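Local atomic coordinates of piwi domain-containing protein (Vanderwaltozyma polyspora, PDB entry 5THE), a protein that probably binds a guide RNA and selects RNA targets for cleavage, as a budding-yeast Argonaute represented here by its C-terminal lobe. Residues D100-K105 and V218-F223; L113-N118 and K237-L242; N176-I181 and K204-L209. All coordinates share one frame; numbering follows the deposited sequence.

Interaction 1 (D100-K105 and V218-F223); sequences DISMDK and VVWDNF. With nucleotides of chain B.
The F223 ring is met on one face by S102 and at its edge by M103. S102 CB lies over that face, offset toward the rim, in a CH-pi contact 4.1 Å from the F223 ring centroid. M103 SD arrives near the ring plane as a Met-aromatic contact, 3.7 Å from F223 CE2. The W220 ring takes F223 CD2 at its edge, in plane, while S102 OG stands obliquely to it, 3.9 Å from W220 CZ3; the hydroxyl's main hydrogen-bond partner is N226 OD1. With CG anti to the backbone N (chi1 -173°), the F223 ring projects across to helix 95-111. An alanine here is likely to leave S102 CB and M103 SD without their ring and open a gap beside W220. V219 N donates to OP2 of A2 of chain B at 3.0 Å, and N222 ND2 bonds the same oxygen at 3.2 Å, nearly straight at 179°. V219 is the N-cap of helix 220-223, which begins at the RNA backbone, consistent with the phosphate-binding turn of an Argonaute MID domain. Helix 95-111 packs on this short helix, which follows strand 215-219, with strand 185-191 touching M103 and W220, and helix 228-241 meeting F223 through Y230 and N231.

Interaction 2 (L113-N118 and K237-L242); sequences LGVDFN and KMNLKL. With nucleotides of chain B.
F117 is the aromatic centre of this contact, and M238 supplies the sulfur-aromatic part. M238 SD lies 3.7 Å from F117 CE2 and 4.7 Å from the ring centroid, 58° off the ring normal, so it is placed neither over the face nor at the edge. The M238 chain runs straight on at chi2 (178°), which carries the sulfur out from the helix to the ring.

Apolar packing fills in around it. L242 CD1, just past the end of helix 228-241, meets the ring obliquely 4.1 Å from F117 CZ, its side chain coming from the direction opposite to that of F117. V235 from the same helix touches both V115 and F117. Apart from this apolar group, one methyl of V115, CG2, lies beside the N239 side chain.

The polar work is done by the lysines and the RNA. K237 folds its chain at chi2, chi3 and chi4, bringing NZ between two phosphates: it donates to OP2 of U1 of chain B at 2.8 Å and to OP1 of A3 of chain B at 2.7 Å. K237 NZ also bonds an oxygen (O) of the C-terminal carboxylate of I549. K241 only approaches the RNA, its NZ 3.9 Å from OP1 of U1 of chain B, and is bonded to N215 O.

The end of helix 228-241 and the residue after it divide by chemistry. M238 and L242 press against the apolar F117, whereas K237 bonds the RNA backbone with K241 nearby, and the bridge between the phosphates of nucleotides 1 and 3 probably favours a sharp bend of the strand after its first nucleotide, consistent with the 5'-end binding pocket of an Argonaute MID domain.

Interaction 3 (N176-I181 and K204-L209); sequences NLLENI and KYITDL. With nucleotides of chain B.
L178 leaves its helix with CG anti to the carbonyl carbon (chi1 -65°) and runs straight on at chi2 (-179°), which drives CD1 into the neighbouring helix against I206. There it meets I206 CG2, the branch that lies anti to the backbone N, at 3.5 Å, tighter than usual for two methyl carbons. The same L178 CD1 also sits 4.0 Å from T207 OG1, and the leucine crosses both partners at about a right angle. The T207 hydroxyl is bonded to Y189 OH and L203 O, so it turns no unsatisfied oxygen toward the leucine.

K204, on the same helix, carries the charge: its NZ donates to OP1 of U1 of chain B at 2.7 Å and also bonds N215 OD1. N215 in turn binds D208, whose other oxygen pairs with R501, so N215 is a second-shell link that probably helps to position the lysine.

Helix 197-210 therefore shows two chemistries. I206 takes the tight methyl contact that joins it to helix 169-179, with T207 OG1 beside it, while K204 delivers its ammonium to the 5' phosphate of the RNA, where it would probably offset part of the negative charge, consistent with the 5'-phosphate pocket of an Argonaute MID domain.

Along the chain interactions 1 and 2 alternate their segments, and interaction 3 is nested inside the loops both close. Interactions 1 and 2 are centred about 16 Å apart and reach the same parallel sheet, through strands 215-219 and 117-118; the centre of interaction 3 is about 21 Å and 20 Å from theirs. Central strand 185-191 shares out its side chains: L188 touches M103 and M238, I187 and Y189 touch L178, so interaction 3 packs on the opposite face. Interactions 2 and 3 meet where K204 NZ and K241 NZ stand 3.9 Å apart. This unit, consistent with a MID domain, gathers K204, K237 and K241 at the 5' end of the bound RNA, probably the guide.

Interaction 1 (D100-K105 and V218-F223)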
loop_
_atom_site.group_PDB
_atom_site.type_symbol
_atom_site.label_atom_id
_atom_site.label_comp_id
_atom_site.label_asym_id
_atom_site.label_seq_id
_atom_site.Cartn_x
_atom_site.Cartn_y
_atom_site.Cartn_z
ATOM N N ASP A 100 27.640 11.764 -8.037
ATOM C CA ASP A 100 27.743 11.306 -9.423
ATOM C C ASP A 100 28.002 9.808 -9.495
ATOM O O ASP A 100 27.381 9.087 -10.294
ATOM C CB ASP A 100 28.861 12.055 -10.142
ATOM C CG ASP A 100 28.514 13.493 -10.384
ATOM O OD1 ASP A 100 27.317 13.768 -10.624
ATOM O OD2 ASP A 100 29.421 14.348 -10.325
ATOM N N ILE A 101 28.940 9.332 -8.681
ATOM C CA ILE A 101 29.260 7.909 -8.664
ATOM C C ILE A 101 28.038 7.094 -8.246
ATOM O O ILE A 101 27.703 6.081 -8.872
ATOM C CB ILE A 101 30.469 7.658 -7.747
ATOM C CG1 ILE A 101 31.723 8.232 -8.416
ATOM C CG2 ILE A 101 30.619 6.177 -7.446
ATOM C CD1 ILE A 101 32.883 8.469 -7.479
ATOM N N SER A 102 27.342 7.536 -7.196
ATOM C CA SER A 102 26.172 6.794 -6.727
ATOM C C SER A 102 25.066 6.779 -7.775
ATOM O O SER A 102 24.379 5.768 -7.940
ATOM C CB SER A 102 25.659 7.388 -5.420
ATOM O OG SER A 102 26.549 7.093 -4.367
ATOM N N MET A 103 24.881 7.894 -8.492
ATOM C CA MET A 103 23.860 7.951 -9.530
ATOM C C MET A 103 24.194 7.000 -10.669
ATOM O O MET A 103 23.301 6.369 -11.249
ATOM C CB MET A 103 23.729 9.381 -10.061
ATOM C CG MET A 103 23.117 10.365 -9.064
ATOM S SD MET A 103 21.477 9.856 -8.515
ATOM C CE MET A 103 20.508 10.271 -9.970
ATOM N N ASP A 104 25.476 6.876 -10.992
ATOM C CA ASP A 104 25.867 5.987 -12.077
ATOM C C ASP A 104 25.724 4.529 -11.673
ATOM O O ASP A 104 25.259 3.695 -12.463
ATOM C CB ASP A 104 27.303 6.277 -12.504
ATOM C CG ASP A 104 27.689 5.519 -13.753
ATOM O OD1 ASP A 104 27.302 5.973 -14.847
ATOM O OD2 ASP A 104 28.359 4.472 -13.643
ATOM N N LYS A 105 26.139 4.197 -10.455
ATOM C CA LYS A 105 25.956 2.837 -9.972
ATOM C C LYS A 105 24.471 2.497 -9.869
ATOM O O LYS A 105 24.055 1.383 -10.210
ATOM C CB LYS A 105 26.663 2.675 -8.627
ATOM C CG LYS A 105 26.360 1.386 -7.885
ATOM C CD LYS A 105 27.315 0.279 -8.255
ATOM C CE LYS A 105 27.312 -0.808 -7.186
ATOM N NZ LYS A 105 25.942 -1.124 -6.693
ATOM N N VAL A 218 15.667 9.965 -0.919
ATOM C CA VAL A 218 16.672 9.007 -0.514
ATOM C C VAL A 218 17.540 9.722 0.518
ATOM O O VAL A 218 17.866 10.898 0.336
ATOM C CB VAL A 218 17.401 8.554 -1.800
ATOM C CG1 VAL A 218 18.723 9.244 -2.037
ATOM C CG2 VAL A 218 17.391 7.074 -1.978
ATOM N N VAL A 219 17.812 9.074 1.656
ATOM C CA VAL A 219 18.730 9.648 2.638
ATOM C C VAL A 219 20.149 9.388 2.155
ATOM O O VAL A 219 20.516 8.244 1.851
ATOM C CB VAL A 219 18.491 9.062 4.047
ATOM C CG1 VAL A 219 19.511 9.608 5.060
ATOM C CG2 VAL A 219 17.088 9.384 4.520
ATOM N N TRP A 220 20.934 10.461 2.063
ATOM C CA TRP A 220 22.262 10.398 1.462
ATOM C C TRP A 220 23.169 9.391 2.162
ATOM O O TRP A 220 23.908 8.655 1.500
ATOM C CB TRP A 220 22.897 11.792 1.489
ATOM C CG TRP A 220 24.310 11.873 0.966
ATOM C CD1 TRP A 220 25.361 12.502 1.569
ATOM C CD2 TRP A 220 24.832 11.305 -0.252
ATOM N NE1 TRP A 220 26.493 12.381 0.805
ATOM C CE2 TRP A 220 26.200 11.653 -0.319
ATOM C CE3 TRP A 220 24.279 10.551 -1.292
ATOM C CZ2 TRP A 220 27.023 11.269 -1.384
ATOM C CZ3 TRP A 220 25.107 10.159 -2.350
ATOM C CH2 TRP A 220 26.462 10.528 -2.386
ATOM N N ASP A 221 23.144 9.340 3.499
ATOM C CA ASP A 221 24.039 8.394 4.170
ATOM C C ASP A 221 23.673 6.950 3.863
ATOM O O ASP A 221 24.529 6.068 3.987
ATOM C CB ASP A 221 24.068 8.618 5.683
ATOM C CG ASP A 221 24.841 9.883 6.067
ATOM O OD1 ASP A 221 25.686 10.333 5.263
ATOM O OD2 ASP A 221 24.606 10.427 7.171
ATOM N N ASN A 222 22.442 6.697 3.423
ATOM C CA ASN A 222 22.091 5.372 2.930
ATOM C C ASN A 222 22.498 5.202 1.475
ATOM O O ASN A 222 23.197 4.243 1.120
ATOM C CB ASN A 222 20.589 5.132 3.069
ATOM C CG ASN A 222 20.135 5.083 4.495
ATOM O OD1 ASN A 222 20.902 4.737 5.390
ATOM N ND2 ASN A 222 18.867 5.428 4.722
ATOM N N PHE A 223 22.040 6.120 0.622
ATOM C CA PHE A 223 22.261 6.019 -0.817
ATOM C C PHE A 223 23.742 5.897 -1.136
ATOM O O PHE A 223 24.142 5.085 -1.980
ATOM C CB PHE A 223 21.658 7.251 -1.503
ATOM C CG PHE A 223 21.674 7.197 -3.009
ATOM C CD1 PHE A 223 21.364 6.023 -3.681
ATOM C CD2 PHE A 223 21.971 8.332 -3.755
ATOM C CE1 PHE A 223 21.377 5.980 -5.067
ATOM C CE2 PHE A 223 21.974 8.298 -5.150
ATOM C CZ PHE A 223 21.675 7.117 -5.801
ATOM P P A B 2 15.680 6.080 2.951
ATOM O OP1 A B 2 15.578 5.851 4.414
ATOM O OP2 A B 2 17.008 6.281 2.291
ATOM O "O5'" A B 2 14.920 4.892 2.214
ATOM C "C5'" A B 2 14.533 5.001 0.842
ATOM C "C4'" A B 2 14.271 3.647 0.249
ATOM O "O4'" A B 2 15.515 2.920 0.155
ATOM C "C3'" A B 2 13.384 2.727 1.068
ATOM O "O3'" A B 2 12.025 3.007 0.901
ATOM C "C2'" A B 2 13.793 1.349 0.570
ATOM O "O2'" A B 2 13.256 1.117 -0.725
ATOM C "C1'" A B 2 15.294 1.545 0.419
ATOM N N9 A B 2 16.049 1.226 1.646
ATOM C C8 A B 2 16.307 2.072 2.697
ATOM N N7 A B 2 17.044 1.550 3.635
ATOM C C5 A B 2 17.314 0.275 3.148
ATOM C C6 A B 2 18.053 -0.774 3.687
ATOM N N6 A B 2 18.663 -0.654 4.867
ATOM N N1 A B 2 18.126 -1.928 2.971
ATOM C C2 A B 2 17.488 -1.985 1.789
ATOM N N3 A B 2 16.749 -1.050 1.171
ATOM C C4 A B 2 16.706 0.054 1.924
ATOM O OP3 U B 1 8.543 8.494 -0.069
ATOM P P U B 1 9.873 8.416 -0.702
ATOM O OP1 U B 1 9.996 9.476 -1.732
ATOM O OP2 U B 1 10.134 7.028 -1.117
ATOM O "O5'" U B 1 10.941 8.797 0.396
ATOM C "C5'" U B 1 11.406 7.845 1.343
ATOM C "C4'" U B 1 12.703 8.323 1.922
ATOM O "O4'" U B 1 12.480 9.568 2.648
ATOM C "C3'" U B 1 13.387 7.367 2.888
ATOM O "O3'" U B 1 14.791 7.380 2.631
ATOM C "C2'" U B 1 13.084 7.972 4.261
ATOM O "O2'" U B 1 14.039 7.679 5.257
ATOM C "C1'" U B 1 13.036 9.469 3.948
ATOM N N1 U B 1 12.185 10.233 4.882
ATOM C C2 U B 1 12.755 11.274 5.571
ATOM O O2 U B 1 13.915 11.586 5.403
ATOM N N3 U B 1 11.929 11.944 6.445
ATOM C C4 U B 1 10.595 11.668 6.683
ATOM O O4 U B 1 9.965 12.360 7.489
ATOM C C5 U B 1 10.071 10.562 5.942
ATOM C C6 U B 1 10.868 9.896 5.095
#

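Interaction 2 (L113-N118 and K237-L242)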
loop_
_atom_site.group_PDB
_atom_site.type_symbol
_atom_site.label_atom_id
_atom_site.label_comp_id
_atom_site.label_asym_id
_atom_site.label_seq_id
_atom_site.Cartn_x
_atom_site.Cartn_y
_atom_site.Cartn_z
ATOM N N LEU A 113 17.055 -4.840 -13.678
ATOM C CA LEU A 113 15.668 -5.161 -13.375
ATOM C C LEU A 113 14.712 -4.713 -14.471
ATOM O O LEU A 113 13.519 -5.032 -14.401
ATOM C CB LEU A 113 15.270 -4.521 -12.033
ATOM C CG LEU A 113 16.183 -4.950 -10.878
ATOM C CD1 LEU A 113 16.041 -4.040 -9.673
ATOM C CD2 LEU A 113 15.886 -6.392 -10.495
ATOM N N GLY A 114 15.204 -3.975 -15.463
ATOM C CA GLY A 114 14.407 -3.522 -16.586
ATOM C C GLY A 114 14.118 -2.037 -16.608
ATOM O O GLY A 114 13.405 -1.577 -17.510
ATOM N N VAL A 115 14.632 -1.269 -15.654
ATOM C CA VAL A 115 14.389 0.165 -15.588
ATOM C C VAL A 115 15.614 0.874 -16.138
ATOM O O VAL A 115 16.720 0.742 -15.595
ATOM C CB VAL A 115 14.095 0.621 -14.153
ATOM C CG1 VAL A 115 13.733 2.088 -14.148
ATOM C CG2 VAL A 115 12.998 -0.245 -13.550
ATOM N N ASP A 116 15.413 1.635 -17.199
ATOM C CA ASP A 116 16.489 2.303 -17.919
ATOM C C ASP A 116 16.401 3.796 -17.611
ATOM O O ASP A 116 15.482 4.481 -18.079
ATOM C CB ASP A 116 16.375 2.008 -19.418
ATOM C CG ASP A 116 17.491 2.630 -20.236
ATOM O OD1 ASP A 116 18.576 2.909 -19.676
ATOM O OD2 ASP A 116 17.274 2.828 -21.455
ATOM N N PHE A 117 17.328 4.284 -16.795
ATOM C CA PHE A 117 17.418 5.696 -16.455
ATOM C C PHE A 117 18.596 6.336 -17.167
ATOM O O PHE A 117 19.644 5.715 -17.356
ATOM C CB PHE A 117 17.596 5.918 -14.950
ATOM C CG PHE A 117 16.324 5.827 -14.164
ATOM C CD1 PHE A 117 15.281 6.702 -14.409
ATOM C CD2 PHE A 117 16.179 4.884 -13.169
ATOM C CE1 PHE A 117 14.114 6.624 -13.681
ATOM C CE2 PHE A 117 15.010 4.801 -12.436
ATOM C CZ PHE A 117 13.977 5.663 -12.695
ATOM N N ASN A 118 18.412 7.599 -17.538
ATOM C CA ASN A 118 19.482 8.466 -18.006
ATOM C C ASN A 118 19.810 9.398 -16.842
ATOM O O ASN A 118 18.954 10.179 -16.417
ATOM C CB ASN A 118 19.017 9.227 -19.255
ATOM C CG ASN A 118 19.990 10.314 -19.709
ATOM O OD1 ASN A 118 21.095 10.466 -19.188
ATOM N ND2 ASN A 118 19.564 11.078 -20.702
ATOM N N LYS A 237 9.831 1.335 -6.031
ATOM C CA LYS A 237 8.886 2.429 -5.836
ATOM C C LYS A 237 8.819 3.320 -7.063
ATOM O O LYS A 237 7.730 3.708 -7.490
ATOM C CB LYS A 237 9.278 3.228 -4.581
ATOM C CG LYS A 237 9.167 2.398 -3.297
ATOM C CD LYS A 237 10.349 2.591 -2.333
ATOM C CE LYS A 237 10.402 3.994 -1.723
ATOM N NZ LYS A 237 9.212 4.351 -0.881
ATOM N N MET A 238 9.978 3.651 -7.642
ATOM C CA MET A 238 10.001 4.466 -8.851
ATOM C C MET A 238 9.197 3.809 -9.956
ATOM O O MET A 238 8.373 4.455 -10.615
ATOM C CB MET A 238 11.442 4.671 -9.309
ATOM C CG MET A 238 12.304 5.415 -8.295
ATOM S SD MET A 238 13.989 5.550 -8.921
ATOM C CE MET A 238 14.695 6.777 -7.797
ATOM N N ASN A 239 9.428 2.511 -10.166
ATOM C CA ASN A 239 8.756 1.801 -11.246
ATOM C C ASN A 239 7.243 1.864 -11.084
ATOM O O ASN A 239 6.520 2.087 -12.061
ATOM C CB ASN A 239 9.234 0.348 -11.294
ATOM C CG ASN A 239 8.782 -0.392 -12.571
ATOM O OD1 ASN A 239 8.483 -1.570 -12.537
ATOM N ND2 ASN A 239 8.797 0.289 -13.685
ATOM N N LEU A 240 6.746 1.692 -9.849
ATOM C CA LEU A 240 5.310 1.841 -9.605
ATOM C C LEU A 240 4.831 3.245 -9.961
ATOM O O LEU A 240 3.799 3.406 -10.627
ATOM C CB LEU A 240 4.974 1.509 -8.149
ATOM C CG LEU A 240 5.163 0.031 -7.762
ATOM C CD1 LEU A 240 4.977 -0.168 -6.259
ATOM C CD2 LEU A 240 4.205 -0.885 -8.565
ATOM N N LYS A 241 5.563 4.277 -9.505
ATOM C CA LYS A 241 5.198 5.654 -9.821
ATOM C C LYS A 241 5.210 5.899 -11.320
ATOM O O LYS A 241 4.401 6.680 -11.828
ATOM C CB LYS A 241 6.141 6.626 -9.107
ATOM C CG LYS A 241 5.799 6.761 -7.629
ATOM C CD LYS A 241 6.935 7.363 -6.851
ATOM C CE LYS A 241 6.515 7.723 -5.431
ATOM N NZ LYS A 241 7.687 8.268 -4.655
ATOM N N LEU A 242 6.085 5.201 -12.044
ATOM C CA LEU A 242 6.108 5.209 -13.498
ATOM C C LEU A 242 5.102 4.235 -14.122
ATOM O O LEU A 242 5.274 3.860 -15.285
ATOM C CB LEU A 242 7.522 4.898 -13.981
ATOM C CG LEU A 242 8.491 6.035 -13.655
ATOM C CD1 LEU A 242 9.942 5.541 -13.583
ATOM C CD2 LEU A 242 8.328 7.109 -14.719
ATOM P P A B 2 15.680 6.080 2.951
ATOM O OP1 A B 2 15.578 5.851 4.414
ATOM O OP2 A B 2 17.008 6.281 2.291
ATOM O "O5'" A B 2 14.920 4.892 2.214
ATOM C "C5'" A B 2 14.533 5.001 0.842
ATOM C "C4'" A B 2 14.271 3.647 0.249
ATOM O "O4'" A B 2 15.515 2.920 0.155
ATOM C "C3'" A B 2 13.384 2.727 1.068
ATOM O "O3'" A B 2 12.025 3.007 0.901
ATOM C "C2'" A B 2 13.793 1.349 0.570
ATOM O "O2'" A B 2 13.256 1.117 -0.725
ATOM C "C1'" A B 2 15.294 1.545 0.419
ATOM N N9 A B 2 16.049 1.226 1.646
ATOM C C8 A B 2 16.307 2.072 2.697
ATOM N N7 A B 2 17.044 1.550 3.635
ATOM C C5 A B 2 17.314 0.275 3.148
ATOM C C6 A B 2 18.053 -0.774 3.687
ATOM N N6 A B 2 18.663 -0.654 4.867
ATOM N N1 A B 2 18.126 -1.928 2.971
ATOM C C2 A B 2 17.488 -1.985 1.789
ATOM N N3 A B 2 16.749 -1.050 1.171
ATOM C C4 A B 2 16.706 0.054 1.924
ATOM O OP3 U B 1 8.543 8.494 -0.069
ATOM P P U B 1 9.873 8.416 -0.702
ATOM O OP1 U B 1 9.996 9.476 -1.732
ATOM O OP2 U B 1 10.134 7.028 -1.117
ATOM O "O5'" U B 1 10.941 8.797 0.396
ATOM C "C5'" U B 1 11.406 7.845 1.343
ATOM C "C4'" U B 1 12.703 8.323 1.922
ATOM O "O4'" U B 1 12.480 9.568 2.648
ATOM C "C3'" U B 1 13.387 7.367 2.888
ATOM O "O3'" U B 1 14.791 7.380 2.631
ATOM C "C2'" U B 1 13.084 7.972 4.261
ATOM O "O2'" U B 1 14.039 7.679 5.257
ATOM C "C1'" U B 1 13.036 9.469 3.948
ATOM N N1 U B 1 12.185 10.233 4.882
ATOM C C2 U B 1 12.755 11.274 5.571
ATOM O O2 U B 1 13.915 11.586 5.403
ATOM N N3 U B 1 11.929 11.944 6.445
ATOM C C4 U B 1 10.595 11.668 6.683
ATOM O O4 U B 1 9.965 12.360 7.489
ATOM C C5 U B 1 10.071 10.562 5.942
ATOM C C6 U B 1 10.868 9.896 5.095
ATOM P P A B 3 11.016 2.763 2.115
ATOM O OP1 A B 3 9.724 3.287 1.576
ATOM O OP2 A B 3 11.586 3.309 3.382
ATOM O "O5'" A B 3 10.954 1.173 2.241
ATOM C "C5'" A B 3 10.451 0.396 1.165
ATOM C "C4'" A B 3 10.744 -1.065 1.359
ATOM O "O4'" A B 3 12.168 -1.327 1.272
ATOM C "C3'" A B 3 10.351 -1.642 2.705
ATOM O "O3'" A B 3 8.976 -1.919 2.763
ATOM C "C2'" A B 3 11.218 -2.888 2.783
ATOM O "O2'" A B 3 10.669 -3.925 1.978
ATOM C "C1'" A B 3 12.512 -2.384 2.139
ATOM N N9 A B 3 13.384 -1.844 3.181
ATOM C C8 A B 3 13.303 -0.608 3.784
ATOM N N7 A B 3 14.196 -0.446 4.731
ATOM C C5 A B 3 14.887 -1.644 4.740
ATOM C C6 A B 3 15.944 -2.074 5.532
ATOM N N6 A B 3 16.491 -1.284 6.474
ATOM N N1 A B 3 16.403 -3.322 5.298
ATOM C C2 A B 3 15.814 -4.067 4.339
ATOM N N3 A B 3 14.792 -3.776 3.527
ATOM C C4 A B 3 14.384 -2.528 3.801
#

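Interaction 3 (N176-I181 and K204-L209)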
loop_
_atom_site.group_PDB
_atom_site.type_symbol
_atom_site.label_atom_id
_atom_site.label_comp_id
_atom_site.label_asym_id
_atom_site.label_seq_id
_atom_site.Cartn_x
_atom_site.Cartn_y
_atom_site.Cartn_z
ATOM N N ASN A 176 11.341 27.244 -8.780
ATOM C CA ASN A 176 11.817 27.625 -10.101
ATOM C C ASN A 176 12.284 26.406 -10.881
ATOM O O ASN A 176 12.034 26.292 -12.088
ATOM C CB ASN A 176 12.944 28.646 -9.976
ATOM C CG ASN A 176 13.406 29.148 -11.321
ATOM O OD1 ASN A 176 12.703 29.920 -11.975
ATOM N ND2 ASN A 176 14.579 28.700 -11.754
ATOM N N LEU A 177 12.961 25.480 -10.201
ATOM C CA LEU A 177 13.427 24.263 -10.850
ATOM C C LEU A 177 12.258 23.434 -11.374
ATOM O O LEU A 177 12.314 22.906 -12.491
ATOM C CB LEU A 177 14.271 23.462 -9.858
ATOM C CG LEU A 177 15.095 22.274 -10.345
ATOM C CD1 LEU A 177 16.189 21.964 -9.330
ATOM C CD2 LEU A 177 14.223 21.034 -10.587
ATOM N N LEU A 178 11.190 23.305 -10.584
ATOM C CA LEU A 178 10.082 22.439 -10.978
ATOM C C LEU A 178 9.315 23.004 -12.172
ATOM O O LEU A 178 8.927 22.255 -13.072
ATOM C CB LEU A 178 9.150 22.211 -9.790
ATOM C CG LEU A 178 9.827 21.438 -8.657
ATOM C CD1 LEU A 178 8.861 21.203 -7.519
ATOM C CD2 LEU A 178 10.372 20.121 -9.181
ATOM N N GLU A 179 9.093 24.317 -12.210
ATOM C CA GLU A 179 8.413 24.899 -13.369
ATOM C C GLU A 179 9.232 24.744 -14.647
ATOM O O GLU A 179 8.670 24.738 -15.747
ATOM C CB GLU A 179 8.113 26.384 -13.135
ATOM C CG GLU A 179 7.381 26.707 -11.850
ATOM C CD GLU A 179 7.834 27.975 -11.217
ATOM O OE1 GLU A 179 8.832 28.524 -11.698
ATOM O OE2 GLU A 179 7.202 28.404 -10.226
ATOM N N ASN A 180 10.551 24.611 -14.531
ATOM C CA ASN A 180 11.425 24.482 -15.687
ATOM C C ASN A 180 11.818 23.043 -15.967
ATOM O O ASN A 180 12.647 22.804 -16.849
ATOM C CB ASN A 180 12.689 25.319 -15.494
ATOM C CG ASN A 180 12.407 26.803 -15.457
ATOM O OD1 ASN A 180 11.280 27.241 -15.689
ATOM N ND2 ASN A 180 13.441 27.591 -15.172
ATOM N N ILE A 181 11.249 22.086 -15.247
ATOM C CA ILE A 181 11.755 20.711 -15.335
ATOM C C ILE A 181 11.436 20.137 -16.716
ATOM O O ILE A 181 10.298 20.276 -17.197
ATOM C CB ILE A 181 11.163 19.853 -14.208
ATOM C CG1 ILE A 181 12.058 18.643 -13.933
ATOM C CG2 ILE A 181 9.712 19.444 -14.489
ATOM C CD1 ILE A 181 13.484 19.023 -13.559
ATOM N N LYS A 204 7.280 16.835 -0.416
ATOM C CA LYS A 204 6.146 16.141 -1.012
ATOM C C LYS A 204 4.995 17.099 -1.275
ATOM O O LYS A 204 4.325 17.006 -2.311
ATOM C CB LYS A 204 5.719 14.986 -0.107
ATOM C CG LYS A 204 6.799 13.901 0.016
ATOM C CD LYS A 204 7.155 13.310 -1.357
ATOM C CE LYS A 204 7.983 12.038 -1.208
ATOM N NZ LYS A 204 8.338 11.416 -2.537
ATOM N N TYR A 205 4.768 18.042 -0.361
ATOM C CA TYR A 205 3.729 19.041 -0.564
ATOM C C TYR A 205 3.954 19.812 -1.855
ATOM O O TYR A 205 3.027 20.013 -2.642
ATOM C CB TYR A 205 3.708 19.986 0.626
ATOM C CG TYR A 205 2.738 21.129 0.508
ATOM C CD1 TYR A 205 1.392 20.941 0.774
ATOM C CD2 TYR A 205 3.173 22.406 0.171
ATOM C CE1 TYR A 205 0.497 21.987 0.697
ATOM C CE2 TYR A 205 2.283 23.463 0.086
ATOM C CZ TYR A 205 0.945 23.241 0.352
ATOM O OH TYR A 205 0.037 24.269 0.277
ATOM N N ILE A 206 5.188 20.247 -2.089
ATOM C CA ILE A 206 5.500 20.973 -3.310
ATOM C C ILE A 206 5.450 20.046 -4.511
ATOM O O ILE A 206 4.816 20.351 -5.528
ATOM C CB ILE A 206 6.875 21.637 -3.180
ATOM C CG1 ILE A 206 6.825 22.759 -2.137
ATOM C CG2 ILE A 206 7.341 22.153 -4.514
ATOM C CD1 ILE A 206 8.220 23.159 -1.647
ATOM N N THR A 207 6.124 18.901 -4.415
ATOM C CA THR A 207 6.383 18.122 -5.617
ATOM C C THR A 207 5.201 17.229 -5.985
ATOM O O THR A 207 4.842 17.148 -7.165
ATOM C CB THR A 207 7.659 17.311 -5.432
ATOM O OG1 THR A 207 8.664 18.171 -4.875
ATOM C CG2 THR A 207 8.145 16.782 -6.772
ATOM N N ASP A 208 4.592 16.551 -5.004
ATOM C CA ASP A 208 3.375 15.789 -5.292
ATOM C C ASP A 208 2.197 16.728 -5.498
ATOM O O ASP A 208 1.545 16.726 -6.549
ATOM C CB ASP A 208 3.019 14.821 -4.156
ATOM C CG ASP A 208 4.046 13.729 -3.913
ATOM O OD1 ASP A 208 4.937 13.473 -4.763
ATOM O OD2 ASP A 208 3.928 13.105 -2.830
ATOM N N LEU A 209 1.898 17.537 -4.484
ATOM C CA LEU A 209 0.598 18.191 -4.446
ATOM C C LEU A 209 0.552 19.416 -5.361
ATOM O O LEU A 209 -0.391 19.575 -6.142
ATOM C CB LEU A 209 0.255 18.542 -2.994
ATOM C CG LEU A 209 -1.090 19.217 -2.731
ATOM C CD1 LEU A 209 -1.565 18.829 -1.365
ATOM C CD2 LEU A 209 -0.954 20.738 -2.845
ATOM O OP3 U B 1 8.543 8.494 -0.069
ATOM P P U B 1 9.873 8.416 -0.702
ATOM O OP1 U B 1 9.996 9.476 -1.732
ATOM O OP2 U B 1 10.134 7.028 -1.117
ATOM O "O5'" U B 1 10.941 8.797 0.396
ATOM C "C5'" U B 1 11.406 7.845 1.343
ATOM C "C4'" U B 1 12.703 8.323 1.922
ATOM O "O4'" U B 1 12.480 9.568 2.648
ATOM C "C3'" U B 1 13.387 7.367 2.888
ATOM O "O3'" U B 1 14.791 7.380 2.631
ATOM C "C2'" U B 1 13.084 7.972 4.261
ATOM O "O2'" U B 1 14.039 7.679 5.257
ATOM C "C1'" U B 1 13.036 9.469 3.948
ATOM N N1 U B 1 12.185 10.233 4.882
ATOM C C2 U B 1 12.755 11.274 5.571
ATOM O O2 U B 1 13.915 11.586 5.403
ATOM N N3 U B 1 11.929 11.944 6.445
ATOM C C4 U B 1 10.595 11.668 6.683
ATOM O O4 U B 1 9.965 12.360 7.489
ATOM C C5 U B 1 10.071 10.562 5.942
ATOM C C6 U B 1 10.868 9.896 5.095
#